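Rhamnose ABC transporter, rhamnose-binding protein (Actinomyces odontolyticus ATCC 17982, PDB 5BQ3) probably binds a sugar, most likely rhamnose, outside the membrane and delivers it to an ABC transporter for uptake. Local coordinates at residues 252-257 / 261-266; 76-81 / 89-94; 296-301 / 306-311; 157-162 / 169-174. All coordinates share one frame; numbering follows the deposited sequence.

The four contacts are spread over the two alpha/beta lobes of the periplasmic-binding-protein fold; in this family the sugar usually binds between the lobes. Interactions 1 and 4 belong to the lobe built on the parallel sheet that holds strands 153-159 and 244-247; their centres are about 21 Å apart. Interactions 2 and 3 belong to the lobe of the six-stranded parallel sheet, with centres about 23 Å apart. Across the lobes the centres of interactions 1 and 2 are about 36 Å apart. Interactions 2 and 4 are both helix-on-strand packings, one in each lobe, whereas interaction 1 follows a helix end and interaction 3 is a hairpin. None of the four touches another.

Interaction 1. Residues 252-257 / 261-266; sequences NEMRSF and GTVKEF
Helix 251-260 meets the chain that leaves its end for strand 266-268, and Met254, a selenomethionine, packs over a face of the Phe266 ring. Met254 CG stands 4.0 Å from the centroid of the Phe266 ring, 20° off the normal, a CH-pi contact, and Met254 CB comes to 3.5 Å from Phe266 CE1. The Met254 SE lies farther above the face, a Met-aromatic contact at a distance. Bends at chi2 and chi3 bring Met254 CE round to Val263, 3.5 Å from Val263 CG2 and 3.7 Å from its CG1, still within 3.9 Å of Phe266 CD1. Gly261, with positive phi, is the first residue to leave the helical conformation, and the exit is held by the carbonyl of Phe257. Val263 N gives Phe257 O a nearly straight bond (3.1 Å, 171°), with the donor well above the carbonyl plane; the bond from Gly261 N is weak. Beside it, Val263 CG2 rests 3.9 Å from Phe257 CB. In this periplasmic-binding-protein fold the returning chain is also covered by neighbouring elements: Val263 touches Leu245 of strand 244-247, and Phe257 and Thr262 lean on helix 224-236. An alanine in place of Phe266 would take away the ring under Met254 CB and CG, and is likely to open a gap and leave the selenomethionine free to turn. Phe322 meets the Phe266 ring, the planes about 20° apart.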
# COMPACT_ATOMS: atom_id res chain seq x y z
N ASN A 252 10.47 -7.88 -6.88
CA ASN A 252 11.13 -8.07 -8.18
C ASN A 252 12.42 -7.27 -8.33
O ASN A 252 13.41 -7.80 -8.84
CB ASN A 252 10.17 -7.73 -9.32
CG ASN A 252 9.04 -8.72 -9.51
OD1 ASN A 252 8.48 -9.26 -8.54
ND2 ASN A 252 8.66 -8.96 -10.75
N GLU A 253 12.41 -6.00 -7.90
CA GLU A 253 13.55 -5.09 -7.97
C GLU A 253 14.62 -5.44 -6.92
O GLU A 253 15.81 -5.31 -7.19
CB GLU A 253 13.09 -3.64 -7.77
CG GLU A 253 12.22 -3.08 -8.88
CD GLU A 253 11.67 -1.68 -8.68
OE1 GLU A 253 11.72 -1.16 -7.54
OE2 GLU A 253 11.17 -1.10 -9.67
N MSE A 254 14.17 -5.88 -5.74
CA MSE A 254 15.00 -6.18 -4.58
C MSE A 254 15.56 -7.59 -4.52
O MSE A 254 16.52 -7.81 -3.78
CB MSE A 254 14.17 -5.93 -3.31
CG MSE A 254 13.70 -4.50 -3.16
SE MSE A 254 15.18 -3.28 -2.96
CE MSE A 254 15.47 -3.63 -1.15
N ARG A 255 14.98 -8.54 -5.28
CA ARG A 255 15.34 -9.97 -5.33
C ARG A 255 16.85 -10.23 -5.36
O ARG A 255 17.34 -11.00 -4.55
CB ARG A 255 14.68 -10.64 -6.54
CG ARG A 255 14.25 -12.08 -6.27
CD ARG A 255 13.62 -12.75 -7.48
NE ARG A 255 12.47 -12.02 -8.02
CZ ARG A 255 11.24 -12.06 -7.50
NH1 ARG A 255 10.99 -12.77 -6.42
NH2 ARG A 255 10.26 -11.37 -8.07
N SER A 256 17.56 -9.59 -6.31
CA SER A 256 19.01 -9.74 -6.50
C SER A 256 19.80 -9.22 -5.30
O SER A 256 20.76 -9.88 -4.90
CB SER A 256 19.46 -9.01 -7.76
OG SER A 256 19.18 -7.62 -7.69
N PHE A 257 19.39 -8.08 -4.71
CA PHE A 257 20.07 -7.45 -3.57
C PHE A 257 19.87 -8.24 -2.27
O PHE A 257 20.75 -8.20 -1.41
CB PHE A 257 19.58 -6.01 -3.38
CG PHE A 257 19.79 -5.13 -4.58
CD1 PHE A 257 21.07 -4.76 -4.98
CD2 PHE A 257 18.71 -4.67 -5.32
CE1 PHE A 257 21.27 -3.95 -6.10
CE2 PHE A 257 18.91 -3.85 -6.44
CZ PHE A 257 20.18 -3.50 -6.82
N GLY A 261 23.25 -10.09 -0.37
CA GLY A 261 23.50 -9.72 1.02
C GLY A 261 23.47 -8.22 1.26
O GLY A 261 23.71 -7.78 2.39
N THR A 262 23.16 -7.41 0.21
CA THR A 262 23.07 -5.95 0.28
C THR A 262 21.87 -5.56 1.18
O THR A 262 21.99 -4.66 2.01
CB THR A 262 22.96 -5.34 -1.13
OG1 THR A 262 24.01 -5.86 -1.95
CG2 THR A 262 23.01 -3.81 -1.13
N VAL A 263 20.74 -6.26 1.01
CA VAL A 263 19.50 -6.08 1.76
C VAL A 263 19.20 -7.39 2.51
O VAL A 263 19.27 -8.46 1.90
CB VAL A 263 18.33 -5.64 0.84
CG1 VAL A 263 17.04 -5.44 1.63
CG2 VAL A 263 18.68 -4.37 0.06
N LYS A 264 18.90 -7.31 3.81
CA LYS A 264 18.57 -8.48 4.62
C LYS A 264 17.05 -8.62 4.74
O LYS A 264 16.51 -9.71 4.52
CB LYS A 264 19.23 -8.42 6.01
CG LYS A 264 20.73 -8.72 5.97
CD LYS A 264 21.34 -8.84 7.35
CE LYS A 264 22.79 -9.24 7.29
NZ LYS A 264 23.38 -9.41 8.64
N GLU A 265 16.35 -7.50 5.07
CA GLU A 265 14.89 -7.46 5.21
C GLU A 265 14.33 -6.06 4.94
O GLU A 265 14.86 -5.06 5.44
CB GLU A 265 14.46 -7.95 6.60
CG GLU A 265 12.99 -8.31 6.70
CD GLU A 265 12.53 -8.84 8.05
OE1 GLU A 265 12.65 -8.10 9.05
OE2 GLU A 265 12.02 -9.98 8.09
N PHE A 266 13.25 -6.01 4.16
CA PHE A 266 12.48 -4.82 3.85
C PHE A 266 10.99 -5.18 4.01
O PHE A 266 10.68 -6.34 4.28
CB PHE A 266 12.80 -4.27 2.44
CG PHE A 266 12.37 -5.14 1.28
CD1 PHE A 266 13.21 -6.14 0.79
CD2 PHE A 266 11.15 -4.95 0.66
CE1 PHE A 266 12.81 -6.95 -0.27
CE2 PHE A 266 10.74 -5.76 -0.40
CZ PHE A 266 11.58 -6.75 -0.87

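Interaction 2. Residues 76-81 / 89-94; sequences SFINSE and LVIAAN
Ile78 of helix 75-83 drops onto strand 88-91 between Leu89 and Ile91, and here the contact is fully buried. Its two branches divide the work: CG2 of Ile78 meets CD2 of Leu89 at 3.9 Å, while CD1 of Ile78 meets CD1 of Ile91 at 3.7 Å. In both pairs the side chains lie roughly perpendicular. With CG1 of Ile91 anti to the backbone N (chi1 -178°), its chain reaches out to the helix. The segments run antiparallel, 170° between their directions and 10.8 Å between axes, as where a crossover helix of this binding-protein fold leads from strand 60-63 to the parallel strand 88-91. Leu103 of helix 100-109 and Ile33 of strand 29-33 also touch both Leu89 and Ile91. Toward the end of the helix the contact is thinner and partly exposed: Glu81 lays only its aliphatic stem on the strand, CB 3.7 Å from Leu89 CD1, and its carboxylate OE1 is hydrogen-bonded to Thr31 OG1. The outer side of the helix is solvent-exposed. There Ser80 OG bonds to Ser76 O at 2.7 Å, while Ser80 N reaches the same oxygen from the other face of its carbonyl plane.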
# COMPACT_ATOMS: atom_id res chain seq x y z
N SER A 76 -15.50 8.81 -16.78
CA SER A 76 -16.28 8.26 -17.89
C SER A 76 -16.61 6.78 -17.67
O SER A 76 -17.69 6.34 -18.07
CB SER A 76 -15.55 8.44 -19.22
OG SER A 76 -14.29 7.80 -19.22
N PHE A 77 -15.70 6.03 -17.02
CA PHE A 77 -15.85 4.60 -16.73
C PHE A 77 -16.82 4.37 -15.56
O PHE A 77 -17.54 3.37 -15.59
CB PHE A 77 -14.49 3.95 -16.44
CG PHE A 77 -13.60 3.91 -17.66
CD1 PHE A 77 -13.70 2.87 -18.58
CD2 PHE A 77 -12.68 4.92 -17.91
CE1 PHE A 77 -12.90 2.84 -19.72
CE2 PHE A 77 -11.88 4.90 -19.06
CZ PHE A 77 -12.00 3.86 -19.96
N ILE A 78 -16.84 5.27 -14.55
CA ILE A 78 -17.76 5.19 -13.41
C ILE A 78 -19.19 5.37 -13.93
O ILE A 78 -20.05 4.53 -13.64
CB ILE A 78 -17.41 6.19 -12.26
CG1 ILE A 78 -15.99 5.96 -11.70
CG2 ILE A 78 -18.45 6.13 -11.13
CD1 ILE A 78 -15.30 7.22 -11.17
N ASN A 79 -19.43 6.43 -14.73
CA ASN A 79 -20.72 6.77 -15.33
C ASN A 79 -21.24 5.65 -16.25
O ASN A 79 -22.45 5.42 -16.30
CB ASN A 79 -20.62 8.08 -16.12
CG ASN A 79 -20.31 9.31 -15.28
OD1 ASN A 79 -20.60 9.38 -14.08
ND2 ASN A 79 -19.73 10.31 -15.93
N SER A 80 -20.32 4.96 -16.98
CA SER A 80 -20.64 3.86 -17.89
C SER A 80 -21.20 2.65 -17.13
O SER A 80 -22.15 2.03 -17.60
CB SER A 80 -19.39 3.44 -18.66
OG SER A 80 -18.98 4.45 -19.56
N GLU A 81 -20.61 2.34 -15.96
CA GLU A 81 -21.01 1.22 -15.11
C GLU A 81 -22.36 1.48 -14.43
O GLU A 81 -23.10 0.53 -14.18
CB GLU A 81 -19.94 0.89 -14.06
CG GLU A 81 -18.64 0.35 -14.64
CD GLU A 81 -18.74 -0.85 -15.56
OE1 GLU A 81 -19.26 -1.91 -15.12
OE2 GLU A 81 -18.28 -0.74 -16.72
N LEU A 89 -19.15 -1.41 -6.99
CA LEU A 89 -18.06 -0.73 -7.68
C LEU A 89 -16.85 -0.60 -6.76
O LEU A 89 -16.94 0.02 -5.70
CB LEU A 89 -18.52 0.65 -8.18
CG LEU A 89 -17.76 1.18 -9.39
CD1 LEU A 89 -18.41 0.71 -10.68
CD2 LEU A 89 -17.71 2.69 -9.37
N VAL A 90 -15.73 -1.23 -7.15
CA VAL A 90 -14.47 -1.20 -6.40
C VAL A 90 -13.49 -0.33 -7.20
O VAL A 90 -13.16 -0.68 -8.33
CB VAL A 90 -13.92 -2.62 -6.09
CG1 VAL A 90 -12.77 -2.55 -5.10
CG2 VAL A 90 -15.02 -3.54 -5.54
N ILE A 91 -13.07 0.83 -6.64
CA ILE A 91 -12.22 1.76 -7.38
C ILE A 91 -11.00 2.28 -6.58
O ILE A 91 -11.10 2.58 -5.39
CB ILE A 91 -13.08 2.95 -7.92
CG1 ILE A 91 -12.25 3.96 -8.74
CG2 ILE A 91 -13.89 3.65 -6.80
CD1 ILE A 91 -12.96 4.62 -9.85
N ALA A 92 -9.85 2.41 -7.27
CA ALA A 92 -8.62 3.00 -6.76
C ALA A 92 -8.55 4.41 -7.34
O ALA A 92 -8.16 4.58 -8.50
CB ALA A 92 -7.41 2.16 -7.15
N ALA A 93 -9.06 5.40 -6.58
CA ALA A 93 -9.19 6.80 -7.00
C ALA A 93 -7.86 7.46 -7.37
O ALA A 93 -6.91 7.44 -6.59
CB ALA A 93 -9.87 7.61 -5.90
N ASN A 94 -7.81 8.05 -8.59
CA ASN A 94 -6.64 8.76 -9.11
C ASN A 94 -6.49 10.10 -8.39
O ASN A 94 -5.38 10.55 -8.13
CB ASN A 94 -6.77 8.97 -10.61
CG ASN A 94 -6.20 7.85 -11.45
OD1 ASN A 94 -5.08 7.37 -11.22
ND2 ASN A 94 -6.93 7.47 -12.49

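Interaction 3. Residues 296-301 / 306-311; sequences EKFTAG and RTIGEN
Glu296 O receives the amide of Ile308 in a nearly straight bond: the N-to-O distance is 2.9 Å, the angle at hydrogen is 170°, and the donor lies almost in line with the C=O. The same oxygen also meets Thr307 CA at 3.4 Å in a CA-H...O contact. Farther along the hairpin, Phe298 and Arg306 form an antiparallel hydrogen-bonded pair with a bond each way, Arg306 N to Phe298 O at 2.9 Å and Phe298 N to Arg306 O at 3.1 Å. Between these bonds Lys297 and Thr307 make a non-hydrogen-bonded pair whose side chains share one face, CG of Lys297 lying 3.4 Å from OG1 of Thr307; the ammonium goes on to a salt bridge with Glu305. On the other face Arg306 CB sits over the Phe298 ring, 4.2 Å from its centroid and 28° off the normal. Phe298 CG stands between backbone N and carbonyl carbon (chi1 71°), which swings the ring across toward Arg306. Beyond CB the arginine chain bends away at chi2, and its NH1 bonds to Leu303 O. Ile308 CD1 meets Glu296 CB at 3.7 Å. A serine in place of Phe298 would probably leave the stem of Arg306 without the surface it lies on and open a gap beneath the hairpin. That buried side of the two-stranded ribbon is closed by helix 271-287, where Val277, Ala281 and Ala284 touch Phe298, and by Val314 of strand 313-315, which touches Phe298, Arg306 and Ile308.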
# COMPACT_ATOMS: atom_id res chain seq x y z
N GLU A 296 -18.90 -2.19 12.86
CA GLU A 296 -19.47 -3.37 12.20
C GLU A 296 -18.37 -4.34 11.74
O GLU A 296 -17.25 -3.92 11.47
CB GLU A 296 -20.35 -2.97 11.01
CG GLU A 296 -21.71 -2.41 11.39
CD GLU A 296 -22.68 -2.23 10.23
OE1 GLU A 296 -22.33 -1.49 9.28
OE2 GLU A 296 -23.79 -2.80 10.29
N LYS A 297 -18.72 -5.63 11.65
CA LYS A 297 -17.80 -6.70 11.24
C LYS A 297 -18.33 -7.48 10.05
O LYS A 297 -19.53 -7.73 9.95
CB LYS A 297 -17.54 -7.66 12.40
CG LYS A 297 -16.63 -7.09 13.49
CD LYS A 297 -16.41 -8.09 14.61
CE LYS A 297 -15.29 -9.06 14.33
NZ LYS A 297 -15.40 -10.26 15.20
N PHE A 298 -17.41 -7.90 9.16
CA PHE A 298 -17.70 -8.69 7.96
C PHE A 298 -16.61 -9.76 7.76
O PHE A 298 -15.46 -9.53 8.14
CB PHE A 298 -17.84 -7.79 6.71
CG PHE A 298 -16.57 -7.16 6.19
CD1 PHE A 298 -16.10 -5.97 6.73
CD2 PHE A 298 -15.87 -7.73 5.13
CE1 PHE A 298 -14.93 -5.38 6.24
CE2 PHE A 298 -14.70 -7.14 4.65
CZ PHE A 298 -14.25 -5.97 5.20
N THR A 299 -16.98 -10.91 7.18
CA THR A 299 -16.05 -12.00 6.90
C THR A 299 -15.41 -11.77 5.53
O THR A 299 -16.11 -11.56 4.54
CB THR A 299 -16.75 -13.37 7.02
OG1 THR A 299 -17.49 -13.41 8.24
CG2 THR A 299 -15.77 -14.54 6.99
N ALA A 300 -14.07 -11.79 5.48
CA ALA A 300 -13.28 -11.58 4.27
C ALA A 300 -12.64 -12.90 3.81
O ALA A 300 -11.42 -13.01 3.70
CB ALA A 300 -12.22 -10.51 4.51
N GLY A 301 -13.50 -13.90 3.57
CA GLY A 301 -13.13 -15.23 3.10
C GLY A 301 -12.12 -15.98 3.94
O GLY A 301 -12.35 -16.23 5.12
N ARG A 306 -13.05 -8.84 9.59
CA ARG A 306 -12.48 -7.48 9.62
C ARG A 306 -13.50 -6.50 10.21
O ARG A 306 -14.70 -6.66 10.00
CB ARG A 306 -12.06 -7.01 8.21
CG ARG A 306 -10.87 -7.74 7.59
CD ARG A 306 -9.55 -7.50 8.32
NE ARG A 306 -8.41 -8.04 7.59
CZ ARG A 306 -8.02 -9.32 7.61
NH1 ARG A 306 -8.69 -10.21 8.33
NH2 ARG A 306 -6.97 -9.71 6.91
N THR A 307 -13.01 -5.49 10.95
CA THR A 307 -13.86 -4.46 11.57
C THR A 307 -13.73 -3.13 10.81
O THR A 307 -12.63 -2.76 10.40
CB THR A 307 -13.49 -4.31 13.07
OG1 THR A 307 -13.63 -5.57 13.72
CG2 THR A 307 -14.37 -3.30 13.81
N ILE A 308 -14.87 -2.43 10.64
CA ILE A 308 -14.92 -1.11 10.01
C ILE A 308 -14.53 -0.09 11.08
O ILE A 308 -15.22 0.04 12.10
CB ILE A 308 -16.32 -0.82 9.37
CG1 ILE A 308 -16.67 -1.87 8.29
CG2 ILE A 308 -16.39 0.60 8.80
CD1 ILE A 308 -18.14 -2.13 8.11
N GLY A 309 -13.40 0.57 10.87
CA GLY A 309 -12.86 1.56 11.79
C GLY A 309 -13.37 2.96 11.52
O GLY A 309 -14.38 3.13 10.82
N GLU A 310 -12.67 3.97 12.07
CA GLU A 310 -13.00 5.39 11.91
C GLU A 310 -12.86 5.83 10.44
O GLU A 310 -11.99 5.32 9.73
CB GLU A 310 -12.16 6.28 12.85
CG GLU A 310 -10.65 6.17 12.68
CD GLU A 310 -9.96 5.15 13.57
OE1 GLU A 310 -10.20 3.94 13.39
OE2 GLU A 310 -9.14 5.57 14.42
N ASN A 311 -13.75 6.75 10.01
CA ASN A 311 -13.86 7.31 8.65
C ASN A 311 -14.16 6.19 7.62
O ASN A 311 -13.67 6.22 6.49
CB ASN A 311 -12.59 8.12 8.27
CG ASN A 311 -12.77 9.08 7.11
OD1 ASN A 311 -13.66 9.94 7.11
ND2 ASN A 311 -11.90 8.96 6.12

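Interaction 4. Residues 157-162 / 169-174; sequences ILSATA and AWIKFM
Ile157 and Ile171 make the main join in a beta-alpha-beta unit, in which strand 153-159 leads through helix 165-180 to strand 187-194. The helix lies against the parallel sheet of its lobe, its local axis 11.0 Å from that of the strand and running back at 160° to it, as the return leg of such a crossover must. Ile157 and Ile171 have the largest areas buried here, and their backbones also come nearest each other, with CA atoms 8.3 Å apart. Each side chain points toward the other segment, and the two run alongside, heading opposite ways. The branch methyl CG2 of Ile157 does the touching, 3.9 Å from CD1 of Ile171 and 4.0 Å from its CG1. It is set there by chi1 of -60°, which puts CG2 opposite the backbone N and leaves CG1 anti to the carbonyl carbon, its CD1 directed to Met174. Along that second branch, Ile157 CD1 comes to 4.4 Å from the terminal CE of Met174, a selenomethionine, a looser contact one turn farther on. The third residue, Met174, thus flanks Ile171 on the helix and widens the apolar strip facing the strand. No hydrogen bond crosses between the segments, so hydrocarbon contact carries the join. The strand itself is held in the sheet by backbone hydrogen bonds between Ile157 and both Ala191 and Val193. Ile171 also touches Lys192 of strand 187-194. Near the end of strand 153-159, Ile171 CD1 lies beside the hydroxyl of Ser159, 3.5 Å from OG and 3.8 Å from Ser159 CB.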
# COMPACT_ATOMS: atom_id res chain seq x y z
N ILE A 157 17.70 8.68 6.81
CA ILE A 157 16.45 8.47 6.08
C ILE A 157 16.57 9.04 4.65
O ILE A 157 16.91 10.21 4.49
CB ILE A 157 15.21 9.04 6.84
CG1 ILE A 157 15.05 8.37 8.23
CG2 ILE A 157 13.91 8.89 6.01
CD1 ILE A 157 14.19 9.13 9.24
N LEU A 158 16.31 8.20 3.64
CA LEU A 158 16.30 8.56 2.22
C LEU A 158 14.86 8.44 1.74
O LEU A 158 14.40 7.36 1.35
CB LEU A 158 17.27 7.69 1.39
CG LEU A 158 17.63 8.23 -0.01
CD1 LEU A 158 19.09 8.08 -0.29
CD2 LEU A 158 16.83 7.53 -1.09
N SER A 159 14.12 9.56 1.82
CA SER A 159 12.71 9.65 1.47
C SER A 159 12.49 10.00 -0.01
O SER A 159 13.45 10.10 -0.78
CB SER A 159 12.03 10.68 2.36
OG SER A 159 10.62 10.58 2.29
N ALA A 160 11.21 10.17 -0.42
CA ALA A 160 10.80 10.55 -1.77
C ALA A 160 10.95 12.07 -1.93
O ALA A 160 12.06 12.57 -1.73
CB ALA A 160 9.36 10.11 -2.01
N THR A 161 9.88 12.82 -2.29
CA THR A 161 9.94 14.28 -2.37
C THR A 161 9.83 14.85 -0.95
O THR A 161 9.33 14.17 -0.05
CB THR A 161 8.85 14.87 -3.28
OG1 THR A 161 7.58 14.31 -2.94
CG2 THR A 161 9.14 14.67 -4.75
N ALA A 162 10.28 16.10 -0.76
CA ALA A 162 10.23 16.79 0.53
C ALA A 162 8.79 17.01 1.03
O ALA A 162 8.56 17.01 2.24
CB ALA A 162 10.95 18.12 0.43
N ALA A 169 4.42 11.50 6.86
CA ALA A 169 3.57 10.94 7.90
C ALA A 169 4.27 9.78 8.61
O ALA A 169 4.27 9.75 9.84
CB ALA A 169 2.24 10.49 7.31
N TRP A 170 4.90 8.85 7.84
CA TRP A 170 5.63 7.70 8.38
C TRP A 170 6.89 8.13 9.13
O TRP A 170 7.19 7.53 10.17
CB TRP A 170 6.01 6.68 7.28
CG TRP A 170 4.87 6.15 6.45
CD1 TRP A 170 3.63 5.79 6.88
CD2 TRP A 170 4.92 5.81 5.05
NE1 TRP A 170 2.88 5.32 5.83
CE2 TRP A 170 3.65 5.31 4.70
CE3 TRP A 170 5.91 5.91 4.06
CZ2 TRP A 170 3.33 4.92 3.39
CZ3 TRP A 170 5.59 5.54 2.76
CH2 TRP A 170 4.33 5.04 2.44
N ILE A 171 7.62 9.15 8.62
CA ILE A 171 8.83 9.72 9.23
C ILE A 171 8.47 10.37 10.58
O ILE A 171 9.18 10.16 11.55
CB ILE A 171 9.56 10.70 8.26
CG1 ILE A 171 10.22 9.93 7.09
CG2 ILE A 171 10.60 11.57 8.99
CD1 ILE A 171 10.46 10.74 5.81
N LYS A 172 7.35 11.14 10.63
CA LYS A 172 6.87 11.81 11.85
C LYS A 172 6.54 10.78 12.95
O LYS A 172 6.96 10.97 14.09
CB LYS A 172 5.66 12.72 11.56
CG LYS A 172 5.08 13.47 12.77
CD LYS A 172 6.00 14.55 13.35
CE LYS A 172 5.50 15.04 14.68
NZ LYS A 172 6.50 15.89 15.38
N PHE A 173 5.85 9.67 12.59
CA PHE A 173 5.53 8.60 13.55
C PHE A 173 6.81 7.93 14.04
O PHE A 173 6.93 7.62 15.22
CB PHE A 173 4.57 7.56 12.95
CG PHE A 173 3.10 7.93 12.88
CD1 PHE A 173 2.37 8.17 14.04
CD2 PHE A 173 2.43 7.96 11.67
CE1 PHE A 173 1.01 8.48 13.98
CE2 PHE A 173 1.07 8.28 11.60
CZ PHE A 173 0.37 8.54 12.76
N MSE A 174 7.80 7.76 13.13
CA MSE A 174 9.12 7.19 13.43
C MSE A 174 9.88 8.06 14.43
O MSE A 174 10.37 7.53 15.43
CB MSE A 174 9.94 7.02 12.14
CG MSE A 174 9.71 5.69 11.45
SE MSE A 174 10.91 5.40 9.95
CE MSE A 174 12.62 5.32 10.90